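PDB 3GG9: D-3-phosphoglycerate dehydrogenase oxidoreductase protein from Ralstonia solanacearum, which probably catalyses the NAD-dependent oxidation of D-3-phosphoglycerate to 3-phosphohydroxypyruvate. Local coordinates for residues A[14-20]-A[309-314]; A[2-6]-A[24-28]; A[110-114]-A[301-305]; A[221-225]-A[252-256]; A[63-67]-A[92-97]. One frame throughout, in Å; residues are numbered along the deposited sequence.

Contact 1: A[14-20]-A[309-314]; sequences AVRKLDC and YEMYFG. With SO4 (sulfate ion), chain E.
Glu310 CG stands anti to its carbonyl carbon (chi1 -71°) and the chain then bends at chi2 (-71°), setting the carboxylate against the backbone amides of Asp19 and Cys20. Each oxygen takes one N-H through its syn lone pair: OE1 from Asp19 N at 2.8 Å, OE2 from Cys20 N at 3.2 Å. This two-pronged grip fixes the rotation of the carboxylate at the start of the 3-10 turn 19-20, and the pair of N-H groups probably favours its charged form even though Asp19 OD2 lies 4.1 Å from Glu310 OE1. A water, weakly bound, spans Lys17 O and Glu310 OE1.

Beside these polar bonds the contact is apolar. Leu18 drops between two aromatic residues: its CD2 meets Tyr309 CB at 3.8 Å while CD1 touches Phe313 CD2 at 3.9 Å. From the other end, Val15 lays CG2 over a face of the Phe313 ring in a CH-pi contact, 3.9 Å from the centroid. Cys20 has its sulfur between the backbone N and the carbonyl carbon (chi1 72°), which sends SG to within 3.4 Å of Gly314 N, where the helix carries no side chain. The Tyr309 hydroxyl is hydrogen-bonded to Arg58 NH2.

The 14-20 loop, between strands 4-7 and 28-31, is thus clamped onto helix 306-324; Val15 and Cys20 also reach Phe317 one turn further along that helix. Asn151 of the second subunit hydrogen-bonds Ala14 O and packs on Leu18, and Phe313 also touches Ile55 and Thr78, in the loops after strands 51-54 and 74-77.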
# COMPACT_ATOMS: atom_id res chain seq x y z
N ALA A 14 13.04 17.22 8.32
CA ALA A 14 13.17 16.03 9.17
C ALA A 14 14.52 15.89 9.81
O ALA A 14 14.65 15.28 10.87
CB ALA A 14 12.87 14.76 8.35
N VAL A 15 15.55 16.37 9.11
CA VAL A 15 16.95 16.18 9.48
C VAL A 15 17.26 16.71 10.87
O VAL A 15 17.90 16.02 11.68
CB VAL A 15 17.89 16.82 8.42
CG1 VAL A 15 19.36 16.78 8.86
CG2 VAL A 15 17.70 16.13 7.03
N ARG A 16 16.79 17.93 11.16
CA ARG A 16 17.07 18.55 12.45
C ARG A 16 16.39 17.84 13.64
O ARG A 16 16.78 18.06 14.78
CB ARG A 16 16.77 20.06 12.45
CG ARG A 16 15.30 20.44 12.53
CD ARG A 16 15.13 21.95 12.63
NE ARG A 16 13.74 22.33 12.42
CZ ARG A 16 12.81 22.39 13.37
NH1 ARG A 16 13.10 22.09 14.63
NH2 ARG A 16 11.57 22.75 13.06
N LYS A 17 15.41 16.97 13.38
CA LYS A 17 14.75 16.23 14.46
C LYS A 17 15.29 14.83 14.67
O LYS A 17 14.80 14.10 15.52
CB LYS A 17 13.26 16.16 14.20
CG LYS A 17 12.60 17.53 14.09
CD LYS A 17 11.32 17.41 13.30
CE LYS A 17 10.72 18.74 12.98
NZ LYS A 17 9.78 18.55 11.86
N LEU A 18 16.31 14.44 13.91
CA LEU A 18 16.86 13.09 14.01
C LEU A 18 17.69 13.01 15.27
O LEU A 18 18.28 14.02 15.65
CB LEU A 18 17.75 12.76 12.80
CG LEU A 18 17.11 12.74 11.40
CD1 LEU A 18 18.15 12.53 10.35
CD2 LEU A 18 16.00 11.71 11.23
N ASP A 19 17.76 11.84 15.90
CA ASP A 19 18.68 11.63 17.02
C ASP A 19 20.11 11.97 16.65
O ASP A 19 20.84 12.54 17.46
CB ASP A 19 18.64 10.18 17.51
CG ASP A 19 17.30 9.80 18.17
OD1 ASP A 19 16.48 10.70 18.49
OD2 ASP A 19 17.06 8.59 18.35
N CYS A 20 20.51 11.65 15.42
CA CYS A 20 21.89 11.84 14.98
C CYS A 20 22.29 13.31 14.77
O CYS A 20 23.46 13.61 14.69
CB CYS A 20 22.19 11.00 13.72
SG CYS A 20 21.40 11.61 12.22
N TYR A 309 16.86 7.61 7.30
CA TYR A 309 17.45 8.94 7.58
C TYR A 309 18.44 8.88 8.77
O TYR A 309 19.56 9.39 8.70
CB TYR A 309 16.35 9.98 7.84
CG TYR A 309 15.90 10.77 6.60
CD1 TYR A 309 15.96 10.22 5.32
CD2 TYR A 309 15.39 12.07 6.72
CE1 TYR A 309 15.55 10.95 4.17
CE2 TYR A 309 14.99 12.81 5.58
CZ TYR A 309 15.08 12.24 4.31
OH TYR A 309 14.67 12.93 3.18
N GLU A 310 18.05 8.21 9.84
CA GLU A 310 18.96 8.06 10.97
C GLU A 310 20.31 7.48 10.52
O GLU A 310 21.34 8.06 10.83
CB GLU A 310 18.34 7.22 12.11
CG GLU A 310 17.20 7.91 12.89
CD GLU A 310 17.62 9.08 13.81
OE1 GLU A 310 16.69 9.66 14.44
OE2 GLU A 310 18.85 9.42 13.93
N MET A 311 20.29 6.38 9.76
CA MET A 311 21.49 5.70 9.24
C MET A 311 22.24 6.58 8.23
O MET A 311 23.44 6.82 8.39
CB MET A 311 21.13 4.35 8.59
CG MET A 311 22.35 3.58 8.03
SD MET A 311 21.98 2.36 6.72
CE MET A 311 21.33 1.02 7.73
N TYR A 312 21.52 7.08 7.23
CA TYR A 312 22.13 7.89 6.17
C TYR A 312 22.84 9.14 6.70
O TYR A 312 24.02 9.33 6.43
CB TYR A 312 21.12 8.24 5.08
CG TYR A 312 20.91 7.15 4.04
CD1 TYR A 312 21.33 7.34 2.72
CD2 TYR A 312 20.29 5.94 4.36
CE1 TYR A 312 21.14 6.34 1.75
CE2 TYR A 312 20.09 4.94 3.39
CZ TYR A 312 20.51 5.15 2.09
OH TYR A 312 20.33 4.17 1.13
N PHE A 313 22.12 9.98 7.44
CA PHE A 313 22.69 11.19 8.04
C PHE A 313 23.68 10.90 9.18
O PHE A 313 24.70 11.59 9.31
CB PHE A 313 21.58 12.12 8.50
CG PHE A 313 20.79 12.66 7.33
CD1 PHE A 313 21.23 13.81 6.68
CD2 PHE A 313 19.68 11.98 6.85
CE1 PHE A 313 20.53 14.31 5.59
CE2 PHE A 313 18.95 12.48 5.72
CZ PHE A 313 19.40 13.64 5.11
N GLY A 314 23.37 9.90 9.99
CA GLY A 314 24.34 9.50 11.03
C GLY A 314 25.72 9.33 10.42
O GLY A 314 26.70 9.89 10.91
S SO4 E . 22.21 4.64 -1.96
O1 SO4 E . 21.47 5.72 -1.34
O2 SO4 E . 23.63 4.78 -1.68
O3 SO4 E . 21.74 3.37 -1.40
O4 SO4 E . 21.95 4.69 -3.39
O HOH W 1 13.69 10.96 15.67

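Contact 2: A[2-6]-A[24-28]; sequences SLKIA and LQDHE. Unlike the reference sequence in segment 2-6: Leu3 (reference Met).
Ser2 opens the pairing through its hydroxyl: with OG anti to the backbone N (chi1 178°), it donates to Asp26 O at 3.1 Å. A water accepts from Ser2 N and donates to Asp26 OD2, closing a second link between the same two residues.

Leu3, which stands where the reference sequence has methionine, gives its N-H to the imidazole of His27. The bond to ND1 is 2.9 Å long, almost dead straight at 177°, and lies practically in the ring plane, so ND1 is the acceptor, and a neutral ring is likely. Leu3 also presents its carbonyl to Glu28 N, 3.0 Å from Leu3 O.

Lys4 faces Glu28 in a parallel bridge, Glu28 bonding with its N and O to the residues on either side of Lys4. Their side chains share one face of the sheet and cross at an angle, with Lys4 CE 3.7 Å from Glu28 OE1.

Ile5 completes the pairing: Ile5 N donates to Glu28 O at 2.7 Å. Its CD1 turns to the opposite face and presses on His27 CB at 3.6 Å and on Leu24 CD2 at 3.9 Å; on helix 306-324, His27 in turn touches Leu321 and Leu24 touches Phe317.

A type I turn from Leu24 to His27 delivers the incoming chain to strand 28-31, one edge strand of a five-stranded parallel sheet in the order 2-1-3-4-5, the flavodoxin-like arrangement of the substrate-binding domain in D-2-hydroxyacid dehydrogenases.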
# COMPACT_ATOMS: atom_id res chain seq x y z
N SER A 2 35.11 24.15 14.36
CA SER A 2 33.70 24.59 14.26
C SER A 2 33.41 25.14 12.85
O SER A 2 33.81 26.25 12.51
CB SER A 2 33.41 25.63 15.34
OG SER A 2 32.08 26.11 15.24
N LEU A 3 32.69 24.34 12.06
CA LEU A 3 32.37 24.65 10.68
C LEU A 3 30.98 25.24 10.53
O LEU A 3 30.08 25.01 11.36
CB LEU A 3 32.47 23.39 9.80
CG LEU A 3 33.80 22.61 9.73
CD1 LEU A 3 33.65 21.35 8.90
CD2 LEU A 3 34.93 23.45 9.16
N LYS A 4 30.81 26.02 9.47
CA LYS A 4 29.51 26.46 8.99
C LYS A 4 29.05 25.33 8.05
O LYS A 4 29.70 25.04 7.03
CB LYS A 4 29.68 27.78 8.24
CG LYS A 4 28.58 28.79 8.45
CD LYS A 4 27.62 28.83 7.27
CE LYS A 4 26.56 29.90 7.45
NZ LYS A 4 25.42 29.69 6.51
N ILE A 5 27.95 24.66 8.43
CA ILE A 5 27.43 23.49 7.71
C ILE A 5 26.05 23.78 7.15
O ILE A 5 25.22 24.40 7.82
CB ILE A 5 27.41 22.23 8.62
CG1 ILE A 5 28.82 21.87 9.05
CG2 ILE A 5 26.69 21.03 7.94
CD1 ILE A 5 28.91 20.79 10.09
N ALA A 6 25.81 23.38 5.90
CA ALA A 6 24.49 23.45 5.32
C ALA A 6 24.03 22.08 4.83
O ALA A 6 24.81 21.32 4.25
CB ALA A 6 24.43 24.45 4.20
N LEU A 24 26.42 17.06 15.28
CA LEU A 24 26.96 18.32 14.78
C LEU A 24 26.91 19.47 15.80
O LEU A 24 26.85 20.65 15.40
CB LEU A 24 26.21 18.73 13.50
CG LEU A 24 26.25 17.76 12.29
CD1 LEU A 24 25.34 18.28 11.18
CD2 LEU A 24 27.66 17.52 11.79
N GLN A 25 26.96 19.13 17.09
CA GLN A 25 26.73 20.09 18.19
C GLN A 25 27.81 21.17 18.30
O GLN A 25 27.52 22.27 18.75
CB GLN A 25 26.61 19.37 19.54
CG GLN A 25 27.82 18.49 19.90
CD GLN A 25 27.67 17.82 21.26
OE1 GLN A 25 28.67 17.44 21.88
NE2 GLN A 25 26.44 17.68 21.73
N ASP A 26 29.01 20.83 17.86
CA ASP A 26 30.13 21.77 17.82
C ASP A 26 30.12 22.68 16.58
O ASP A 26 31.07 23.43 16.39
CB ASP A 26 31.46 20.99 17.90
CG ASP A 26 32.67 21.90 18.14
OD1 ASP A 26 32.55 22.88 18.91
OD2 ASP A 26 33.72 21.65 17.53
N HIS A 27 29.07 22.62 15.76
CA HIS A 27 29.04 23.33 14.47
C HIS A 27 27.79 24.12 14.32
O HIS A 27 26.81 23.87 15.02
CB HIS A 27 29.18 22.35 13.31
CG HIS A 27 30.37 21.45 13.44
ND1 HIS A 27 31.64 21.84 13.10
CD2 HIS A 27 30.48 20.21 13.96
CE1 HIS A 27 32.49 20.86 13.37
NE2 HIS A 27 31.81 19.86 13.89
N GLU A 28 27.82 25.08 13.39
CA GLU A 28 26.65 25.87 13.04
C GLU A 28 26.01 25.25 11.79
O GLU A 28 26.63 25.19 10.73
CB GLU A 28 27.09 27.31 12.79
CG GLU A 28 26.00 28.28 12.42
CD GLU A 28 26.56 29.65 12.03
OE1 GLU A 28 25.98 30.29 11.12
OE2 GLU A 28 27.58 30.09 12.61
O HOH W 2 35.58 23.61 17.51

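Contact 3: A[110-114]-A[301-305]; sequences APAEL and IGYVE
Tyr303 is modelled in two conformers, and in the one described here it offers a ring face to Pro111, which lies over it with CB displaced toward the rim, a CH-pi contact with CB 4.1 Å from the centroid and 20° off the normal. In this conformer the pyrrolidine edge continues along the ring, bringing Pro111 CG to 3.4 Å from Tyr303 CE1. Ile171 of helix 170-181 and Arg224 also pack on Tyr303.

Beside the ring the backbones come together closely: the CA atoms of Pro111 and Gly302 are 4.2 Å apart. Leu114 fills the next position. Its CG, trans to the backbone N (chi1 -168°), sits 3.7 Å from Gly302 CA, and CD2 runs on to Ile301 CG1 at 4.1 Å. Ala110 CB rests against Glu305 OE1, whose carboxylate caps helix 306-324 by accepting from the amides of Glu307 and Ser308.

No hydrogen bond joins the two segments. Pro111 has no N-H to give, and Gly302 O approaches Ala110 O to 3.2 Å, acceptor against acceptor. That pairing makes sense once the dimer is considered: Arg124 of the second subunit donates NH1 to Ala110 O and NH2 to Gly302 O, so this cluster of carbonyls appears to be arranged as a receptor for a positive charge from across the interface.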
# COMPACT_ATOMS: atom_id res chain seq x y z
N ALA A 110 14.44 0.27 2.89
CA ALA A 110 13.40 1.32 2.71
C ALA A 110 12.86 1.45 1.29
O ALA A 110 11.64 1.51 1.11
CB ALA A 110 13.86 2.68 3.22
N PRO A 111 13.75 1.49 0.27
CA PRO A 111 13.17 1.49 -1.08
C PRO A 111 12.55 0.18 -1.53
O PRO A 111 11.68 0.20 -2.37
CB PRO A 111 14.36 1.89 -1.97
CG PRO A 111 15.55 1.38 -1.21
CD PRO A 111 15.21 1.68 0.23
N ALA A 112 12.99 -0.97 -1.00
CA ALA A 112 12.31 -2.22 -1.33
C ALA A 112 10.90 -2.25 -0.74
O ALA A 112 9.94 -2.66 -1.41
CB ALA A 112 13.11 -3.44 -0.80
N GLU A 113 10.76 -1.84 0.51
CA GLU A 113 9.45 -1.85 1.14
C GLU A 113 8.55 -0.85 0.44
O GLU A 113 7.37 -1.08 0.27
CB GLU A 113 9.55 -1.49 2.60
CG GLU A 113 10.23 -2.64 3.37
CD GLU A 113 10.04 -2.55 4.86
OE1 GLU A 113 9.35 -1.63 5.32
OE2 GLU A 113 10.58 -3.42 5.59
N LEU A 114 9.15 0.24 0.04
CA LEU A 114 8.37 1.28 -0.66
C LEU A 114 7.86 0.77 -2.00
O LEU A 114 6.70 1.03 -2.37
CB LEU A 114 9.23 2.52 -0.85
CG LEU A 114 8.48 3.79 -1.31
CD1 LEU A 114 8.40 3.90 -2.86
CD2 LEU A 114 7.07 3.90 -0.67
N ILE A 301 9.91 9.05 -2.53
CA ILE A 301 9.94 8.71 -1.08
C ILE A 301 10.56 7.35 -0.75
O ILE A 301 10.60 6.93 0.42
CB ILE A 301 8.54 8.82 -0.45
CG1 ILE A 301 7.52 7.95 -1.24
CG2 ILE A 301 8.14 10.30 -0.37
CD1 ILE A 301 6.08 7.97 -0.68
N GLY A 302 11.07 6.67 -1.77
CA GLY A 302 11.81 5.40 -1.56
C GLY A 302 12.74 5.39 -0.34
O GLY A 302 12.64 4.49 0.47
N TYR A 303 13.59 6.41 -0.19
CA TYR A 303 14.56 6.46 0.92
C TYR A 303 14.13 7.39 2.06
O TYR A 303 14.84 7.50 3.07
CB TYR A 303 15.96 6.87 0.42
CG TYR A 303 16.52 5.90 -0.58
CD1 TYR A 303 17.33 4.84 -0.17
CD2 TYR A 303 16.22 6.02 -1.93
CE1 TYR A 303 17.81 3.95 -1.08
CE2 TYR A 303 16.71 5.12 -2.86
CZ TYR A 303 17.49 4.08 -2.43
OH TYR A 303 17.96 3.20 -3.36
N VAL A 304 12.99 8.07 1.88
CA VAL A 304 12.45 8.98 2.92
C VAL A 304 11.73 8.17 3.99
O VAL A 304 10.55 7.86 3.89
CB VAL A 304 11.57 10.13 2.31
CG1 VAL A 304 11.19 11.17 3.36
CG2 VAL A 304 12.35 10.81 1.21
N GLU A 305 12.48 7.79 5.02
CA GLU A 305 11.97 6.89 6.03
C GLU A 305 12.85 7.13 7.26
O GLU A 305 14.04 7.35 7.12
CB GLU A 305 12.04 5.45 5.51
CG GLU A 305 11.51 4.37 6.45
CD GLU A 305 12.51 3.91 7.49
OE1 GLU A 305 13.68 3.64 7.12
OE2 GLU A 305 12.12 3.80 8.69

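Contact 4: A[221-225]-A[252-256]; sequences VHLRL and RAELV. With SO4 (sulfate ion), chain F; SO4 (sulfate ion), chain E.
Leu255 is the bump of this contact, pushed into a hollow of the 221-225 loop in the Rossmann-type NAD-binding domain, where the chain leaves the neighbouring parallel strands 218-221 and 246-249. Val221 CG1 forms the floor, 3.7 Å from Leu255 CD1, and Leu223 CB forms a wall against the same methyl. The other branch, Leu255 CD2, meets Leu225 CD1 at 3.8 Å, the two leucines running antiparallel past one another.

Leu225 is a second bump. Swung trans to its backbone N (chi1 -172°), it splits its methyls: CD1 goes to Leu255, while CD2 sits over the centre of the Arg252 guanidinium, 3.6 Å above the plane. Glu254 closes that hollow from the side, its OE2 3.7 Å from Leu225 CD2 and in a weak salt bridge with Arg252 NH2. Arg252 is modelled in two conformers; its contacts here hold for one.

Arg224 turns away toward two sulfates, probably from the crystallisation liquor. Its NH2 bonds the chain E ion. The chain F sulfate also takes the amides of Lys170 and Ile171 beside the glycine-rich turn, consistent with an anion site for the dinucleotide. Arg224 holds this chain F sulfate by its guanidinium edge, NE to O2 at 2.9 Å and NH1 to O1 at 2.7 Å.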
# COMPACT_ATOMS: atom_id res chain seq x y z
N VAL A 221 10.95 -2.57 -11.83
CA VAL A 221 12.32 -2.23 -12.30
C VAL A 221 13.30 -1.85 -11.19
O VAL A 221 13.08 -0.89 -10.44
CB VAL A 221 12.27 -1.06 -13.35
CG1 VAL A 221 13.63 -0.88 -13.99
CG2 VAL A 221 11.29 -1.41 -14.41
N HIS A 222 14.40 -2.61 -11.09
CA HIS A 222 15.44 -2.35 -10.09
C HIS A 222 16.84 -2.29 -10.66
O HIS A 222 17.67 -3.17 -10.43
CB HIS A 222 15.32 -3.39 -9.00
CG HIS A 222 13.97 -3.39 -8.37
ND1 HIS A 222 13.57 -2.41 -7.49
CD2 HIS A 222 12.90 -4.19 -8.56
CE1 HIS A 222 12.32 -2.64 -7.13
NE2 HIS A 222 11.89 -3.70 -7.78
N LEU A 223 17.11 -1.21 -11.39
CA LEU A 223 18.39 -1.03 -12.09
C LEU A 223 18.99 0.31 -11.69
O LEU A 223 18.26 1.27 -11.44
CB LEU A 223 18.17 -1.03 -13.61
CG LEU A 223 17.57 -2.26 -14.28
CD1 LEU A 223 17.18 -1.95 -15.72
CD2 LEU A 223 18.57 -3.42 -14.22
N ARG A 224 20.31 0.36 -11.62
CA ARG A 224 21.03 1.61 -11.47
C ARG A 224 21.10 2.25 -12.85
O ARG A 224 21.15 1.53 -13.87
CB ARG A 224 22.43 1.37 -10.90
CG ARG A 224 22.46 0.78 -9.47
CD ARG A 224 22.39 1.85 -8.38
NE ARG A 224 21.96 1.30 -7.08
CZ ARG A 224 21.57 2.02 -6.02
NH1 ARG A 224 21.22 1.40 -4.91
NH2 ARG A 224 21.54 3.35 -6.06
N LEU A 225 21.07 3.58 -12.87
CA LEU A 225 21.16 4.33 -14.12
C LEU A 225 22.63 4.54 -14.53
O LEU A 225 23.43 5.08 -13.76
CB LEU A 225 20.46 5.69 -14.01
CG LEU A 225 20.33 6.49 -15.32
CD1 LEU A 225 19.59 5.71 -16.39
CD2 LEU A 225 19.65 7.82 -15.06
N ARG A 252 14.94 4.86 -11.45
CA ARG A 252 15.22 6.14 -12.08
C ARG A 252 14.30 6.28 -13.30
O ARG A 252 14.05 5.29 -14.00
CB ARG A 252 16.69 6.26 -12.52
CG ARG A 252 17.75 6.44 -11.41
CD ARG A 252 17.65 7.78 -10.66
NE ARG A 252 17.76 8.94 -11.54
CZ ARG A 252 18.91 9.54 -11.88
NH1 ARG A 252 20.07 9.09 -11.44
NH2 ARG A 252 18.89 10.60 -12.70
N ALA A 253 13.79 7.49 -13.53
CA ALA A 253 12.87 7.75 -14.67
C ALA A 253 13.48 7.49 -16.06
O ALA A 253 12.80 7.03 -16.99
CB ALA A 253 12.33 9.17 -14.60
N GLU A 254 14.77 7.76 -16.17
CA GLU A 254 15.47 7.74 -17.44
C GLU A 254 15.84 6.32 -17.90
O GLU A 254 16.35 6.13 -19.00
CB GLU A 254 16.72 8.64 -17.36
CG GLU A 254 16.43 10.12 -17.06
CD GLU A 254 16.47 10.50 -15.57
OE1 GLU A 254 16.58 11.71 -15.30
OE2 GLU A 254 16.38 9.61 -14.67
N LEU A 255 15.56 5.33 -17.05
CA LEU A 255 15.58 3.93 -17.48
C LEU A 255 14.57 3.63 -18.58
O LEU A 255 14.77 2.71 -19.36
CB LEU A 255 15.31 2.99 -16.31
CG LEU A 255 16.33 2.96 -15.17
CD1 LEU A 255 15.83 2.06 -14.05
CD2 LEU A 255 17.68 2.49 -15.65
N VAL A 256 13.47 4.38 -18.62
CA VAL A 256 12.48 4.26 -19.70
C VAL A 256 12.76 5.40 -20.66
O VAL A 256 13.01 6.53 -20.23
CB VAL A 256 11.03 4.39 -19.17
CG1 VAL A 256 10.01 4.18 -20.30
CG2 VAL A 256 10.77 3.39 -18.05
S SO4 F . 21.18 -2.19 -5.78
O1 SO4 F . 21.32 -1.30 -4.64
O2 SO4 F . 21.61 -1.53 -7.02
O3 SO4 F . 22.05 -3.35 -5.54
O4 SO4 F . 19.77 -2.57 -5.94
S SO4 E . 22.21 4.64 -1.96
O1 SO4 E . 21.47 5.72 -1.34
O2 SO4 E . 23.63 4.78 -1.68
O3 SO4 E . 21.74 3.37 -1.40
O4 SO4 E . 21.95 4.69 -3.39

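Contact 5: A[63-67]-A[92-97]; sequences RQLLD and EACTDK
The short helices carrying Arg63 and Ala93 come closest at these two residues, CA to CA 5.4 Å, and are further apart at Leu66 and Cys94, 7.3 Å between CA atoms. A bend at chi3 (-74°) lays the Arg63 guanidinium flat over Ala93, whose CB lies under its centre, 3.6 Å from the plane.

At its edge, the same group forms an end-on salt bridge to Asp96 with two hydrogen bonds, both to OD2: NH1 at 2.8 Å and NH2 at 2.9 Å. NH2 uses the anti lone pair of OD2; NH1 comes from the same anti side but tilted well out of the carboxylate plane.

Leu66 fills the inner side, with CD1 touching Ala93 CB and Cys94 SG, each at 3.8 Å. Lys97 curls back across the helix ends, bent at chi2 and chi4, until NZ reaches Asp67 OD2 at 3.0 Å, nearly along the C-O axis. NZ is also 4.3 Å from Arg63 NH2, a closeness that the two aspartates probably ease.

These salt bridges lie at the exposed side, while Leu66 also touches Leu72. Leu65 leans on helix 39-45, Thr95 OG1 hydrogen-bonds Asn333, and helix 91-97 leads into strand 100-102, the other edge strand of the sheet in this chain.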
# COMPACT_ATOMS: atom_id res chain seq x y z
N ARG A 63 31.06 22.10 -11.80
CA ARG A 63 32.24 22.98 -11.81
C ARG A 63 31.86 24.45 -11.69
O ARG A 63 32.52 25.21 -10.96
CB ARG A 63 33.09 22.75 -13.07
CG ARG A 63 34.47 23.46 -13.04
CD ARG A 63 35.35 23.11 -14.25
NE ARG A 63 35.93 21.77 -14.19
CZ ARG A 63 37.06 21.44 -13.56
NH1 ARG A 63 37.48 20.18 -13.58
NH2 ARG A 63 37.78 22.36 -12.92
N GLN A 64 30.79 24.85 -12.39
CA GLN A 64 30.33 26.23 -12.38
C GLN A 64 29.84 26.67 -11.00
O GLN A 64 29.93 27.86 -10.65
CB GLN A 64 29.28 26.50 -13.47
CG GLN A 64 28.67 25.25 -14.15
CD GLN A 64 29.60 24.61 -15.18
OE1 GLN A 64 29.81 23.39 -15.16
NE2 GLN A 64 30.16 25.42 -16.07
N LEU A 65 29.32 25.73 -10.22
CA LEU A 65 28.94 26.00 -8.85
C LEU A 65 30.18 26.13 -7.99
O LEU A 65 30.31 27.09 -7.23
CB LEU A 65 27.99 24.92 -8.32
CG LEU A 65 27.55 25.09 -6.86
CD1 LEU A 65 26.65 26.33 -6.69
CD2 LEU A 65 26.88 23.80 -6.37
N LEU A 66 31.11 25.18 -8.12
CA LEU A 66 32.35 25.18 -7.34
C LEU A 66 33.21 26.43 -7.56
O LEU A 66 33.90 26.88 -6.64
CB LEU A 66 33.15 23.91 -7.59
CG LEU A 66 32.44 22.62 -7.14
CD1 LEU A 66 33.03 21.41 -7.83
CD2 LEU A 66 32.48 22.45 -5.61
N ASP A 67 33.15 26.99 -8.78
CA ASP A 67 33.78 28.27 -9.13
C ASP A 67 33.26 29.42 -8.29
O ASP A 67 33.99 30.37 -8.02
CB ASP A 67 33.53 28.61 -10.61
CG ASP A 67 34.30 27.73 -11.57
OD1 ASP A 67 33.90 27.68 -12.76
OD2 ASP A 67 35.29 27.08 -11.16
N GLU A 92 36.12 15.42 -10.37
CA GLU A 92 37.35 16.02 -10.90
C GLU A 92 37.41 17.52 -10.60
O GLU A 92 38.47 18.02 -10.22
CB GLU A 92 37.50 15.74 -12.40
CG GLU A 92 38.24 14.44 -12.74
CD GLU A 92 37.68 13.22 -12.01
OE1 GLU A 92 36.46 12.96 -12.12
OE2 GLU A 92 38.47 12.53 -11.33
N ALA A 93 36.28 18.21 -10.76
CA ALA A 93 36.21 19.63 -10.40
C ALA A 93 36.40 19.86 -8.90
O ALA A 93 37.03 20.84 -8.51
CB ALA A 93 34.92 20.25 -10.87
N CYS A 94 35.87 18.93 -8.09
CA CYS A 94 36.07 18.95 -6.63
C CYS A 94 37.54 18.76 -6.28
O CYS A 94 38.09 19.51 -5.48
CB CYS A 94 35.23 17.85 -5.95
SG CYS A 94 33.46 18.22 -5.87
N THR A 95 38.16 17.76 -6.91
CA THR A 95 39.57 17.46 -6.73
C THR A 95 40.45 18.67 -7.12
O THR A 95 41.43 18.96 -6.42
CB THR A 95 39.97 16.20 -7.51
OG1 THR A 95 39.17 15.09 -7.07
CG2 THR A 95 41.43 15.86 -7.31
N ASP A 96 40.06 19.38 -8.18
CA ASP A 96 40.73 20.62 -8.63
C ASP A 96 40.71 21.74 -7.59
O ASP A 96 41.69 22.48 -7.45
CB ASP A 96 40.11 21.14 -9.94
CG ASP A 96 40.51 20.33 -11.16
OD1 ASP A 96 41.43 19.49 -11.05
OD2 ASP A 96 39.90 20.52 -12.23
N LYS A 97 39.59 21.86 -6.88
CA LYS A 97 39.44 22.88 -5.84
C LYS A 97 39.96 22.40 -4.49
O LYS A 97 39.99 23.17 -3.53
CB LYS A 97 37.98 23.32 -5.71
CG LYS A 97 37.32 23.83 -7.00
CD LYS A 97 37.64 25.29 -7.30
CE LYS A 97 36.76 25.83 -8.42
NZ LYS A 97 36.91 25.08 -9.70

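Starting at the N terminus, contact 2 closes the first, short loop, pairing strand 4-7 with the chain entering strand 28-31. Contact 1 begins inside that loop, so the two cross, and it reaches over nearly the whole chain to helix 306-324. Contacts 5, 3 and 4 all nest within it. Of these, contact 5 closes first, joining two helices of the same five-stranded domain, about 17 Å from contact 1 at the nearest atoms. Contact 3 then joins helix 109-123 to the loop before helix 306-324 and encloses contact 4, which lies in the seven-stranded domain. Contacts 1 and 3 meet through Tyr312 and Tyr303, and contacts 1 and 4 share a sulfate.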